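Uncharacterized protein (Methylibium petroleiphilum, PDB 3PL0) probably works as a dioxygenase of the iron- and 2-oxoglutarate-dependent kind, built on a cupin, or double-stranded beta-helix, fold. Local coordinates at residues A30-L35 and W207-L212; T36-D41 and W120-V125; M45-W50 and V176-Q181; E108-E113 and A146-I151. All blocks are in the same frame, centred on the assembly; numbering follows the deposited sequence.

The four contacts illustrate how a few apolar residues fix helices and connecting segments in place. Interactions 1, 3 and 4 are buried, and each sets a helix or loop against a strand of one curved antiparallel sheet: 207-212 and 176-181 lie on neighbouring strands, and 146-151 belongs to another. Interaction 2 is only partly buried and joins helical elements to each other. Leucine against valine carries interaction 1, an alanine methyl under a selenomethionine and a threonine interaction 2, isoleucine on an indole face interaction 3, and leucine on proline interaction 4. The hydrogen bonds of these residues go to partners beside the contacts, and the contacts themselves are apolar.

Interaction 1: A30-L35 and W207-L212; sequences AALETL and WTVLLL
Leu32 lays the two methyls of its forked end against Val209, so that Val209 CG2 rests against both: 3.8 Å from Leu32 CD2 and 3.9 Å from Leu32 CD1. The two side chains meet at about a right angle. With CG anti to the backbone N (chi1 -168°), Leu32 reaches from its helix to Trp207 and Val209, and its CD2 also lies 3.8 Å from the carbonyl O of Trp207 and 4.1 Å from Trp207 CB. Trp207 therefore offers its backbone and first side-chain carbon to the leucine, while the indole swings off elsewhere. There it meets the ring of Phe43, and its NE1 is hydrogen-bonded to Asp44 OD1, which satisfies the one polar atom of this buried ring. Trp207 itself has positive phi, marking a turn in the chain ahead of Val209. The strand is held at its margins by backbone hydrogen bonds, Val209 to Leu27 and Leu210 to Val175, which place it between strands 24-27 and 172-181. Here helix 29-36 packs through Leu32 on a strand of the curled antiparallel sheet, consistent with helices flanking the double-stranded beta-helix of the cupin fold.

Interaction 2: T36-D41 and W120-V125; sequences TGMPLD and WSALLV
Thr36 and Ala122 bring the two backbones close, with 5.6 Å between Thr36 CA and Ala122 CA. On one side the chain is leaving a helix: Gly37, with positive phi, ends helix 29-36, and Pro39 takes the N-cap position of the next, 40-44. On the other side 120-125 is continuous helix. The small Ala122 is consistent with so close an approach, and its methyl is the centre of the contact. Met38, a selenomethionine, lays CG 3.2 Å from Ala122 CB, tighter than ordinary van der Waals contact, so the exact spacing is somewhat doubtful. Beyond CG the Met38 chain bends twice. Thr36 also touches this helix, its CG2 3.9 Å from the carbonyl O of Ala122 and 4.2 Å from Leu123 CA. Because Thr36 OG1 sits between the backbone N and carbonyl carbon (chi1 61°), it turns back to the helix it leaves and hydrogen-bonds Leu32 O; it also accepts a weak bond from Met38 N, at 3.3 Å. The methyl is thus left for Ala122 while the hydroxyl serves the turn. Phe43 of helix 40-44 packs on Thr36, Met38 and Leu123, and Leu123 goes on to Leu32 of helix 29-36 and to Leu241 and Leu243 of strand 237-246, so helix 118-134 packs both on these two helices and on strand 237-246.

Interaction 3: M45-W50 and V176-Q181; sequences MMLPYW and VFIGRQ
Ile178 is the centre of the contact, gripped from two directions by Trp50 and Leu47. Here a 3-10 segment, 47-50, in the loop after helix 40-44 packs on strand 172-181 of the curled cupin sheet. The CG2 methyl of Ile178 sits over the face of the indole, 4.0 Å from the centroid of the Trp50 five-membered ring and only 14° off the ring normal, a clear CH-pi contact. The other branch runs on across the same ring system: Ile178 CG1 is 3.7 Å from Trp50 CZ2, and Ile178 CD1 is 4.0 Å from Trp50 CH2. CG2 lies anti to the backbone N and CG1 anti to the carbonyl carbon (chi1 -63°), which spreads the two branches along the indole. Leu47 reaches in with its tip, CD2 approaching Ile178 CG2 to 3.5 Å, the two side chains sliding past each other in opposite directions. Ile178 and Gly179 both face Asp239 across the sheet and form a classic beta bulge. The indole is held by its NE1, hydrogen-bonded to Thr240 O and weakly to Phe149 O. With an alanine in place of Trp50, Ile178 would probably lose the flat face beneath it and the carbonyl of Thr240 its indole donor. Trp207 adds a further apolar neighbour to Ile178. The chemistry is therefore hydrophobic and shape-driven across the contact, while polar bonding to strand 237-246, with a weak bond to strand 141-152, fixes the ring that makes it.

Interaction 4: E108-E113 and A146-I151; sequences EPLSNE and AHPFRI
Ser111 OG takes the backbone N-H of Met114, capping helix 112-115 and fixing the turn just after Leu110, the residue that reaches across to Ala146 and Pro148. Leu110 does this with both of its methyls. CD2 meets the CG-CD edge of the proline ring, 3.5 Å from Pro148 CD, a close fit, and equally near Pro148 CG; the two side chains meet at a slant. CD1 turns to the earlier residue of the strand and lies 4.1 Å from Ala146 CB. Leu110 CG is anti to its own carbonyl carbon (chi1 -54°), a setting that carries the fork clear of the backbone toward the strand. Ala146 and Pro148, two positions apart, point to this same side, whereas His147 between them points away and stacks on His70. The leucine also meets Trp120 of helix 118-134 and Phe73 of strand 65-77, adding two aromatic neighbours. Farther along the strand Arg150 is engaged by salt bridges to Asp239 and Glu51. Strand 141-152 lies between strand 65-77, joined by a backbone hydrogen bond of Ala146 with Gly71, and strand 237-246, joined by backbone hydrogen bonds of His147 with Val242 and Phe149 with Thr240; the approach to helix 112-115 packs through Leu110 on the face that carries Ala146 and Pro148, next to helix 118-134.

Interaction 1: A30-L35 and W207-L212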
loop_
_atom_site.group_PDB
_atom_site.type_symbol
_atom_site.label_atom_id
_atom_site.label_comp_id
_atom_site.label_asym_id
_atom_site.label_seq_id
_atom_site.Cartn_x
_atom_site.Cartn_y
_atom_site.Cartn_z
ATOM N N ALA A 30 -4.163 -15.370 -6.445
ATOM C CA ALA A 30 -4.150 -15.966 -7.765
ATOM C C ALA A 30 -4.270 -14.885 -8.873
ATOM O O ALA A 30 -3.568 -14.956 -9.898
ATOM C CB ALA A 30 -5.258 -17.079 -7.892
ATOM N N ALA A 31 -5.133 -13.888 -8.678
ATOM C CA ALA A 31 -5.276 -12.802 -9.646
ATOM C C ALA A 31 -3.964 -12.021 -9.795
ATOM O O ALA A 31 -3.604 -11.645 -10.910
ATOM C CB ALA A 31 -6.456 -11.874 -9.298
ATOM N N LEU A 32 -3.236 -11.822 -8.696
ATOM C CA LEU A 32 -1.920 -11.179 -8.729
ATOM C C LEU A 32 -0.894 -11.966 -9.517
ATOM O O LEU A 32 -0.153 -11.406 -10.352
ATOM C CB LEU A 32 -1.383 -10.926 -7.304
ATOM C CG LEU A 32 -0.154 -9.995 -7.276
ATOM C CD1 LEU A 32 -0.477 -8.567 -7.722
ATOM C CD2 LEU A 32 0.502 -9.965 -5.916
ATOM N N GLU A 33 -0.863 -13.265 -9.288
ATOM C CA GLU A 33 -0.036 -14.162 -10.104
ATOM C C GLU A 33 -0.315 -14.044 -11.596
ATOM O O GLU A 33 0.588 -13.945 -12.405
ATOM C CB GLU A 33 -0.324 -15.623 -9.777
ATOM C CG GLU A 33 0.386 -16.171 -8.664
ATOM C CD GLU A 33 0.296 -17.689 -8.677
ATOM O OE1 GLU A 33 -0.820 -18.218 -8.852
ATOM O OE2 GLU A 33 1.342 -18.340 -8.532
ATOM N N THR A 34 -1.586 -14.104 -11.951
ATOM C CA THR A 34 -1.998 -13.971 -13.331
ATOM C C THR A 34 -1.638 -12.590 -13.874
ATOM O O THR A 34 -1.089 -12.504 -14.959
ATOM C CB THR A 34 -3.504 -14.281 -13.499
ATOM O OG1 THR A 34 -3.732 -15.616 -13.048
ATOM C CG2 THR A 34 -3.930 -14.185 -14.955
ATOM N N LEU A 35 -1.899 -11.520 -13.110
ATOM C CA LEU A 35 -1.627 -10.169 -13.580
ATOM C C LEU A 35 -0.148 -9.975 -13.822
ATOM O O LEU A 35 0.267 -9.343 -14.822
ATOM C CB LEU A 35 -2.074 -9.118 -12.570
ATOM C CG LEU A 35 -1.981 -7.666 -13.046
ATOM C CD1 LEU A 35 -3.068 -7.387 -14.153
ATOM C CD2 LEU A 35 -2.116 -6.747 -11.889
ATOM N N TRP A 207 -0.372 -11.715 -0.249
ATOM C CA TRP A 207 -0.409 -11.315 -1.652
ATOM C C TRP A 207 -1.824 -11.050 -2.139
ATOM O O TRP A 207 -2.048 -10.993 -3.343
ATOM C CB TRP A 207 0.344 -12.321 -2.552
ATOM C CG TRP A 207 1.646 -12.599 -1.960
ATOM C CD1 TRP A 207 2.065 -13.774 -1.418
ATOM C CD2 TRP A 207 2.680 -11.667 -1.746
ATOM N NE1 TRP A 207 3.315 -13.636 -0.910
ATOM C CE2 TRP A 207 3.720 -12.348 -1.098
ATOM C CE3 TRP A 207 2.880 -10.339 -2.112
ATOM C CZ2 TRP A 207 4.892 -11.734 -0.764
ATOM C CZ3 TRP A 207 4.047 -9.738 -1.779
ATOM C CH2 TRP A 207 5.035 -10.417 -1.115
ATOM N N THR A 208 -2.769 -10.843 -1.212
ATOM C CA THR A 208 -4.000 -10.214 -1.578
ATOM C C THR A 208 -3.683 -8.724 -1.754
ATOM O O THR A 208 -2.986 -8.137 -0.919
ATOM C CB THR A 208 -5.134 -10.411 -0.529
ATOM O OG1 THR A 208 -5.312 -11.818 -0.265
ATOM C CG2 THR A 208 -6.448 -9.789 -1.077
ATOM N N VAL A 209 -4.167 -8.132 -2.848
ATOM C CA VAL A 209 -3.934 -6.715 -3.149
ATOM C C VAL A 209 -5.204 -5.860 -3.290
ATOM O O VAL A 209 -6.118 -6.193 -4.009
ATOM C CB VAL A 209 -3.050 -6.570 -4.372
ATOM C CG1 VAL A 209 -2.668 -5.121 -4.542
ATOM C CG2 VAL A 209 -1.817 -7.455 -4.189
ATOM N N LEU A 210 -5.227 -4.725 -2.586
ATOM C CA LEU A 210 -6.288 -3.762 -2.714
ATOM C C LEU A 210 -5.784 -2.659 -3.624
ATOM O O LEU A 210 -4.830 -1.973 -3.276
ATOM C CB LEU A 210 -6.649 -3.177 -1.342
ATOM C CG LEU A 210 -7.609 -1.976 -1.267
ATOM C CD1 LEU A 210 -8.951 -2.368 -1.849
ATOM C CD2 LEU A 210 -7.731 -1.495 0.186
ATOM N N LEU A 211 -6.461 -2.481 -4.746
ATOM C CA LEU A 211 -6.214 -1.402 -5.700
ATOM C C LEU A 211 -7.197 -0.276 -5.432
ATOM O O LEU A 211 -8.402 -0.544 -5.257
ATOM C CB LEU A 211 -6.359 -1.894 -7.144
ATOM C CG LEU A 211 -5.440 -3.087 -7.536
ATOM C CD1 LEU A 211 -5.592 -3.512 -8.995
ATOM C CD2 LEU A 211 -3.928 -2.804 -7.178
ATOM N N LEU A 212 -6.701 0.966 -5.359
ATOM C CA LEU A 212 -7.515 2.151 -5.041
ATOM C C LEU A 212 -7.267 3.286 -6.065
ATOM O O LEU A 212 -6.139 3.592 -6.415
ATOM C CB LEU A 212 -7.140 2.720 -3.657
ATOM C CG LEU A 212 -7.249 1.808 -2.434
ATOM C CD1 LEU A 212 -6.482 2.408 -1.238
ATOM C CD2 LEU A 212 -8.729 1.559 -2.050
#

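Interaction 2: T36-D41 and W120-V125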
loop_
_atom_site.group_PDB
_atom_site.type_symbol
_atom_site.label_atom_id
_atom_site.label_comp_id
_atom_site.label_asym_id
_atom_site.label_seq_id
_atom_site.Cartn_x
_atom_site.Cartn_y
_atom_site.Cartn_z
ATOM N N THR A 36 0.657 -10.456 -12.882
ATOM C CA THR A 36 2.063 -10.114 -12.925
ATOM C C THR A 36 2.876 -11.109 -13.736
ATOM O O THR A 36 4.006 -10.858 -14.017
ATOM C CB THR A 36 2.652 -10.046 -11.509
ATOM O OG1 THR A 36 2.522 -11.331 -10.893
ATOM C CG2 THR A 36 1.947 -8.955 -10.653
ATOM N N GLY A 37 2.319 -12.273 -14.039
ATOM C CA GLY A 37 3.073 -13.391 -14.600
ATOM C C GLY A 37 4.164 -14.011 -13.738
ATOM O O GLY A 37 5.052 -14.665 -14.261
HETATM N N MSE A 38 4.075 -13.829 -12.430
HETATM C CA MSE A 38 5.051 -14.303 -11.446
HETATM C C MSE A 38 4.296 -15.214 -10.506
HETATM O O MSE A 38 3.231 -14.846 -10.028
HETATM C CB MSE A 38 5.508 -13.177 -10.543
HETATM C CG MSE A 38 6.573 -12.301 -11.016
HETATM SE SE MSE A 38 8.274 -13.188 -10.934
HETATM C CE MSE A 38 8.289 -13.260 -12.864
ATOM N N PRO A 39 4.860 -16.381 -10.199
ATOM C CA PRO A 39 4.229 -17.284 -9.249
ATOM C C PRO A 39 4.397 -16.821 -7.795
ATOM O O PRO A 39 5.341 -16.099 -7.456
ATOM C CB PRO A 39 4.937 -18.605 -9.518
ATOM C CG PRO A 39 6.282 -18.219 -9.977
ATOM C CD PRO A 39 6.048 -16.979 -10.825
ATOM N N LEU A 40 3.468 -17.213 -6.943
ATOM C CA LEU A 40 3.513 -16.776 -5.562
ATOM C C LEU A 40 4.853 -17.088 -4.887
ATOM O O LEU A 40 5.267 -16.328 -4.004
ATOM C CB LEU A 40 2.377 -17.386 -4.754
ATOM C CG LEU A 40 0.980 -16.830 -5.071
ATOM C CD1 LEU A 40 -0.063 -17.581 -4.258
ATOM C CD2 LEU A 40 0.889 -15.310 -4.822
ATOM N N ASP A 41 5.545 -18.174 -5.255
ATOM C CA ASP A 41 6.837 -18.480 -4.621
ATOM C C ASP A 41 7.836 -17.347 -4.824
ATOM O O ASP A 41 8.651 -17.066 -3.942
ATOM C CB ASP A 41 7.421 -19.810 -5.132
ATOM C CG ASP A 41 6.640 -21.035 -4.630
ATOM O OD1 ASP A 41 5.707 -20.878 -3.805
ATOM O OD2 ASP A 41 6.953 -22.162 -5.066
ATOM N N TRP A 120 9.637 -8.168 -7.406
ATOM C CA TRP A 120 9.518 -6.739 -7.082
ATOM C C TRP A 120 9.190 -5.912 -8.327
ATOM O O TRP A 120 8.180 -5.207 -8.361
ATOM C CB TRP A 120 10.794 -6.209 -6.415
ATOM C CG TRP A 120 10.693 -4.744 -6.014
ATOM C CD1 TRP A 120 11.215 -3.661 -6.684
ATOM C CD2 TRP A 120 9.971 -4.206 -4.896
ATOM N NE1 TRP A 120 10.877 -2.485 -6.030
ATOM C CE2 TRP A 120 10.123 -2.799 -4.928
ATOM C CE3 TRP A 120 9.246 -4.783 -3.846
ATOM C CZ2 TRP A 120 9.565 -1.963 -3.953
ATOM C CZ3 TRP A 120 8.689 -3.952 -2.873
ATOM C CH2 TRP A 120 8.830 -2.561 -2.944
ATOM N N SER A 121 10.033 -6.016 -9.359
ATOM C CA SER A 121 9.738 -5.327 -10.633
ATOM C C SER A 121 8.421 -5.772 -11.279
ATOM O O SER A 121 7.669 -4.931 -11.750
ATOM C CB SER A 121 10.883 -5.484 -11.634
ATOM O OG SER A 121 12.006 -4.742 -11.201
ATOM N N ALA A 122 8.127 -7.066 -11.265
ATOM C CA ALA A 122 6.907 -7.589 -11.855
ATOM C C ALA A 122 5.678 -6.929 -11.197
ATOM O O ALA A 122 4.750 -6.490 -11.885
ATOM C CB ALA A 122 6.841 -9.141 -11.714
ATOM N N LEU A 123 5.739 -6.806 -9.876
ATOM C CA LEU A 123 4.694 -6.175 -9.087
ATOM C C LEU A 123 4.533 -4.701 -9.478
ATOM O O LEU A 123 3.476 -4.304 -9.920
ATOM C CB LEU A 123 5.013 -6.260 -7.600
ATOM C CG LEU A 123 3.921 -5.719 -6.641
ATOM C CD1 LEU A 123 2.542 -6.488 -6.837
ATOM C CD2 LEU A 123 4.401 -5.762 -5.220
ATOM N N LEU A 124 5.573 -3.888 -9.296
ATOM C CA LEU A 124 5.424 -2.465 -9.565
ATOM C C LEU A 124 5.028 -2.153 -11.010
ATOM O O LEU A 124 4.250 -1.243 -11.253
ATOM C CB LEU A 124 6.659 -1.658 -9.188
ATOM C CG LEU A 124 6.816 -1.295 -7.720
ATOM C CD1 LEU A 124 6.823 -2.564 -6.774
ATOM C CD2 LEU A 124 8.109 -0.432 -7.566
ATOM N N VAL A 125 5.579 -2.891 -11.962
ATOM C CA VAL A 125 5.325 -2.639 -13.370
ATOM C C VAL A 125 3.884 -2.979 -13.756
ATOM O O VAL A 125 3.215 -2.176 -14.414
ATOM C CB VAL A 125 6.338 -3.390 -14.267
ATOM C CG1 VAL A 125 5.892 -3.431 -15.770
ATOM C CG2 VAL A 125 7.725 -2.724 -14.158
#

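Interaction 3: M45-W50 and V176-Q181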
loop_
_atom_site.group_PDB
_atom_site.type_symbol
_atom_site.label_atom_id
_atom_site.label_comp_id
_atom_site.label_asym_id
_atom_site.label_seq_id
_atom_site.Cartn_x
_atom_site.Cartn_y
_atom_site.Cartn_z
HETATM N N MSE A 45 9.805 -14.546 -1.790
HETATM C CA MSE A 45 11.197 -14.110 -1.633
HETATM C C MSE A 45 11.330 -12.779 -0.901
HETATM O O MSE A 45 12.380 -12.479 -0.333
HETATM C CB MSE A 45 11.868 -14.001 -3.010
HETATM C CG MSE A 45 12.032 -15.357 -3.719
HETATM SE SE MSE A 45 13.131 -16.644 -2.715
HETATM C CE MSE A 45 14.781 -15.609 -2.594
HETATM N N MSE A 46 10.264 -11.987 -0.912
HETATM C CA MSE A 46 10.266 -10.676 -0.310
HETATM C C MSE A 46 9.978 -10.731 1.172
HETATM O O MSE A 46 10.297 -9.797 1.887
HETATM C CB MSE A 46 9.198 -9.797 -0.973
HETATM C CG MSE A 46 9.542 -9.357 -2.421
HETATM SE SE MSE A 46 8.005 -8.508 -3.320
HETATM C CE MSE A 46 7.493 -7.519 -1.853
ATOM N N LEU A 47 9.345 -11.806 1.631
ATOM C CA LEU A 47 8.898 -11.883 3.026
ATOM C C LEU A 47 10.009 -11.707 4.104
ATOM O O LEU A 47 9.785 -11.062 5.114
ATOM C CB LEU A 47 8.134 -13.181 3.263
ATOM C CG LEU A 47 6.868 -13.432 2.474
ATOM C CD1 LEU A 47 6.398 -14.915 2.599
ATOM C CD2 LEU A 47 5.776 -12.476 2.930
ATOM N N PRO A 48 11.216 -12.248 3.882
ATOM C CA PRO A 48 12.164 -12.039 4.971
ATOM C C PRO A 48 12.532 -10.571 5.283
ATOM O O PRO A 48 12.998 -10.288 6.420
ATOM C CB PRO A 48 13.393 -12.840 4.530
ATOM C CG PRO A 48 12.852 -13.881 3.598
ATOM C CD PRO A 48 11.671 -13.286 2.935
ATOM N N TYR A 49 12.310 -9.650 4.342
ATOM C CA TYR A 49 12.648 -8.247 4.556
ATOM C C TYR A 49 11.733 -7.591 5.559
ATOM O O TYR A 49 12.124 -6.649 6.210
ATOM C CB TYR A 49 12.690 -7.466 3.226
ATOM C CG TYR A 49 13.762 -8.047 2.339
ATOM C CD1 TYR A 49 15.095 -7.745 2.555
ATOM C CD2 TYR A 49 13.447 -9.013 1.377
ATOM C CE1 TYR A 49 16.096 -8.328 1.775
ATOM C CE2 TYR A 49 14.416 -9.603 0.605
ATOM C CZ TYR A 49 15.756 -9.259 0.819
ATOM O OH TYR A 49 16.724 -9.839 0.036
ATOM N N TRP A 50 10.521 -8.112 5.722
ATOM C CA TRP A 50 9.640 -7.632 6.794
ATOM C C TRP A 50 10.171 -7.975 8.219
ATOM O O TRP A 50 9.645 -7.476 9.179
ATOM C CB TRP A 50 8.188 -8.119 6.602
ATOM C CG TRP A 50 7.436 -7.189 5.768
ATOM C CD1 TRP A 50 6.559 -6.264 6.199
ATOM C CD2 TRP A 50 7.552 -7.005 4.350
ATOM N NE1 TRP A 50 6.100 -5.508 5.150
ATOM C CE2 TRP A 50 6.690 -5.951 4.000
ATOM C CE3 TRP A 50 8.265 -7.664 3.337
ATOM C CZ2 TRP A 50 6.522 -5.517 2.684
ATOM C CZ3 TRP A 50 8.121 -7.219 2.027
ATOM C CH2 TRP A 50 7.241 -6.142 1.719
ATOM N N VAL A 176 -0.762 -4.007 -0.479
ATOM C CA VAL A 176 -0.495 -5.440 -0.648
ATOM C C VAL A 176 -0.469 -6.012 0.769
ATOM O O VAL A 176 0.251 -5.498 1.629
ATOM C CB VAL A 176 0.855 -5.714 -1.312
ATOM C CG1 VAL A 176 1.060 -7.226 -1.458
ATOM C CG2 VAL A 176 0.944 -4.987 -2.638
ATOM N N PHE A 177 -1.295 -7.023 1.034
ATOM C CA PHE A 177 -1.269 -7.697 2.339
ATOM C C PHE A 177 -0.155 -8.702 2.329
ATOM O O PHE A 177 -0.104 -9.568 1.451
ATOM C CB PHE A 177 -2.576 -8.392 2.646
ATOM C CG PHE A 177 -2.564 -9.114 3.941
ATOM C CD1 PHE A 177 -2.619 -8.404 5.132
ATOM C CD2 PHE A 177 -2.527 -10.495 3.980
ATOM C CE1 PHE A 177 -2.580 -9.052 6.351
ATOM C CE2 PHE A 177 -2.491 -11.166 5.196
ATOM C CZ PHE A 177 -2.509 -10.440 6.387
ATOM N N ILE A 178 0.775 -8.569 3.274
ATOM C CA ILE A 178 1.984 -9.385 3.271
ATOM C C ILE A 178 1.837 -10.539 4.277
ATOM O O ILE A 178 2.170 -11.664 3.961
ATOM C CB ILE A 178 3.170 -8.541 3.588
ATOM C CG1 ILE A 178 3.341 -7.466 2.484
ATOM C CG2 ILE A 178 4.441 -9.367 3.836
ATOM C CD1 ILE A 178 3.811 -8.021 1.121
ATOM N N GLY A 179 1.341 -10.240 5.460
ATOM C CA GLY A 179 1.004 -11.283 6.421
ATOM C C GLY A 179 0.554 -10.724 7.739
ATOM O O GLY A 179 0.582 -9.508 7.954
ATOM N N ARG A 180 0.154 -11.612 8.648
ATOM C CA ARG A 180 -0.162 -11.227 10.000
ATOM C C ARG A 180 -0.089 -12.444 10.931
ATOM O O ARG A 180 -0.197 -13.578 10.478
ATOM C CB ARG A 180 -1.558 -10.610 10.066
ATOM C CG ARG A 180 -2.651 -11.635 9.917
ATOM C CD ARG A 180 -4.000 -11.002 10.051
ATOM N NE ARG A 180 -5.029 -12.022 9.885
ATOM C CZ ARG A 180 -6.286 -11.893 10.288
ATOM N NH1 ARG A 180 -6.677 -10.795 10.920
ATOM N NH2 ARG A 180 -7.136 -12.892 10.092
ATOM N N GLN A 181 0.127 -12.183 12.222
ATOM C CA GLN A 181 0.144 -13.210 13.236
ATOM C C GLN A 181 -0.322 -12.640 14.516
ATOM O O GLN A 181 0.025 -11.514 14.861
ATOM C CB GLN A 181 1.573 -13.597 13.569
ATOM C CG GLN A 181 2.255 -14.459 12.676
ATOM C CD GLN A 181 3.635 -14.679 13.198
ATOM O OE1 GLN A 181 3.829 -15.294 14.263
ATOM N NE2 GLN A 181 4.605 -14.144 12.494
#

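Interaction 4: E108-E113 and A146-I151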
loop_
_atom_site.group_PDB
_atom_site.type_symbol
_atom_site.label_atom_id
_atom_site.label_comp_id
_atom_site.label_asym_id
_atom_site.label_seq_id
_atom_site.Cartn_x
_atom_site.Cartn_y
_atom_site.Cartn_z
ATOM N N GLU A 108 14.364 5.015 6.413
ATOM C CA GLU A 108 15.471 4.190 5.959
ATOM C C GLU A 108 15.137 3.558 4.584
ATOM O O GLU A 108 13.978 3.184 4.315
ATOM C CB GLU A 108 15.747 3.095 6.982
ATOM C CG GLU A 108 16.200 3.588 8.353
ATOM C CD GLU A 108 17.539 4.321 8.283
ATOM O OE1 GLU A 108 18.495 3.754 7.703
ATOM O OE2 GLU A 108 17.624 5.458 8.809
ATOM N N PRO A 109 16.139 3.467 3.703
ATOM C CA PRO A 109 15.910 2.880 2.393
ATOM C C PRO A 109 15.614 1.380 2.386
ATOM O O PRO A 109 16.077 0.600 3.219
ATOM C CB PRO A 109 17.210 3.163 1.620
ATOM C CG PRO A 109 18.182 3.705 2.620
ATOM C CD PRO A 109 17.512 3.956 3.896
ATOM N N LEU A 110 14.855 0.987 1.387
ATOM C CA LEU A 110 14.583 -0.405 1.117
ATOM C C LEU A 110 15.889 -1.157 0.931
ATOM O O LEU A 110 16.923 -0.588 0.513
ATOM C CB LEU A 110 13.769 -0.517 -0.179
ATOM C CG LEU A 110 12.476 0.270 -0.327
ATOM C CD1 LEU A 110 11.892 0.139 -1.756
ATOM C CD2 LEU A 110 11.467 -0.160 0.749
ATOM N N SER A 111 15.845 -2.441 1.251
ATOM C CA SER A 111 16.953 -3.307 0.989
ATOM C C SER A 111 17.234 -3.317 -0.499
ATOM O O SER A 111 16.355 -3.543 -1.330
ATOM C CB SER A 111 16.643 -4.732 1.448
ATOM O OG SER A 111 17.333 -5.671 0.649
ATOM N N ASN A 112 18.491 -3.158 -0.845
ATOM C CA ASN A 112 18.869 -3.252 -2.227
ATOM C C ASN A 112 18.619 -4.654 -2.838
ATOM O O ASN A 112 18.227 -4.774 -3.983
ATOM C CB ASN A 112 20.335 -2.876 -2.350
ATOM C CG ASN A 112 20.678 -2.515 -3.729
ATOM O OD1 ASN A 112 21.395 -3.243 -4.383
ATOM N ND2 ASN A 112 20.076 -1.443 -4.234
ATOM N N GLU A 113 18.817 -5.707 -2.060
ATOM C CA GLU A 113 18.567 -7.072 -2.522
ATOM C C GLU A 113 17.073 -7.234 -2.845
ATOM O O GLU A 113 16.717 -7.763 -3.889
ATOM C CB GLU A 113 18.983 -8.069 -1.456
ATOM C CG GLU A 113 19.628 -9.326 -1.976
ATOM N N ALA A 146 7.304 3.331 -2.378
ATOM C CA ALA A 146 7.040 2.051 -1.757
ATOM C C ALA A 146 7.232 2.199 -0.252
ATOM O O ALA A 146 8.277 2.675 0.183
ATOM C CB ALA A 146 7.962 1.016 -2.294
ATOM N N HIS A 147 6.245 1.769 0.536
ATOM C CA HIS A 147 6.341 1.826 1.986
ATOM C C HIS A 147 5.999 0.458 2.597
ATOM O O HIS A 147 4.822 0.170 2.877
ATOM C CB HIS A 147 5.324 2.828 2.502
ATOM C CG HIS A 147 5.474 4.207 1.969
ATOM N ND1 HIS A 147 6.150 5.176 2.665
ATOM C CD2 HIS A 147 5.019 4.796 0.837
ATOM C CE1 HIS A 147 6.116 6.307 1.979
ATOM N NE2 HIS A 147 5.440 6.100 0.864
ATOM N N PRO A 148 6.992 -0.396 2.797
ATOM C CA PRO A 148 6.728 -1.629 3.546
ATOM C C PRO A 148 6.565 -1.318 5.021
ATOM O O PRO A 148 7.356 -0.531 5.576
ATOM C CB PRO A 148 7.979 -2.459 3.346
ATOM C CG PRO A 148 9.064 -1.462 2.994
ATOM C CD PRO A 148 8.369 -0.349 2.266
ATOM N N PHE A 149 5.560 -1.910 5.636
ATOM C CA PHE A 149 5.211 -1.624 7.019
ATOM C C PHE A 149 5.122 -2.895 7.827
ATOM O O PHE A 149 4.582 -3.879 7.341
ATOM C CB PHE A 149 3.828 -1.010 7.101
ATOM C CG PHE A 149 3.760 0.437 6.730
ATOM C CD1 PHE A 149 4.302 1.415 7.544
ATOM C CD2 PHE A 149 3.117 0.829 5.562
ATOM C CE1 PHE A 149 4.210 2.763 7.198
ATOM C CE2 PHE A 149 3.016 2.163 5.219
ATOM C CZ PHE A 149 3.556 3.142 6.047
ATOM N N ARG A 150 5.530 -2.826 9.096
ATOM C CA ARG A 150 5.054 -3.770 10.119
ATOM C C ARG A 150 4.570 -2.975 11.301
ATOM O O ARG A 150 5.272 -2.118 11.810
ATOM C CB ARG A 150 6.145 -4.716 10.588
ATOM C CG ARG A 150 5.798 -5.503 11.884
ATOM C CD ARG A 150 6.750 -6.622 12.181
ATOM N NE ARG A 150 6.641 -7.685 11.208
ATOM C CZ ARG A 150 7.428 -8.752 11.137
ATOM N NH1 ARG A 150 8.400 -8.994 12.028
ATOM N NH2 ARG A 150 7.193 -9.639 10.194
ATOM N N ILE A 151 3.370 -3.283 11.747
ATOM C CA ILE A 151 2.821 -2.695 12.950
ATOM C C ILE A 151 2.798 -3.828 13.983
ATOM O O ILE A 151 2.193 -4.874 13.745
ATOM C CB ILE A 151 1.409 -2.168 12.726
ATOM C CG1 ILE A 151 1.308 -1.177 11.570
ATOM C CG2 ILE A 151 0.897 -1.464 13.971
ATOM C CD1 ILE A 151 2.141 0.076 11.716
#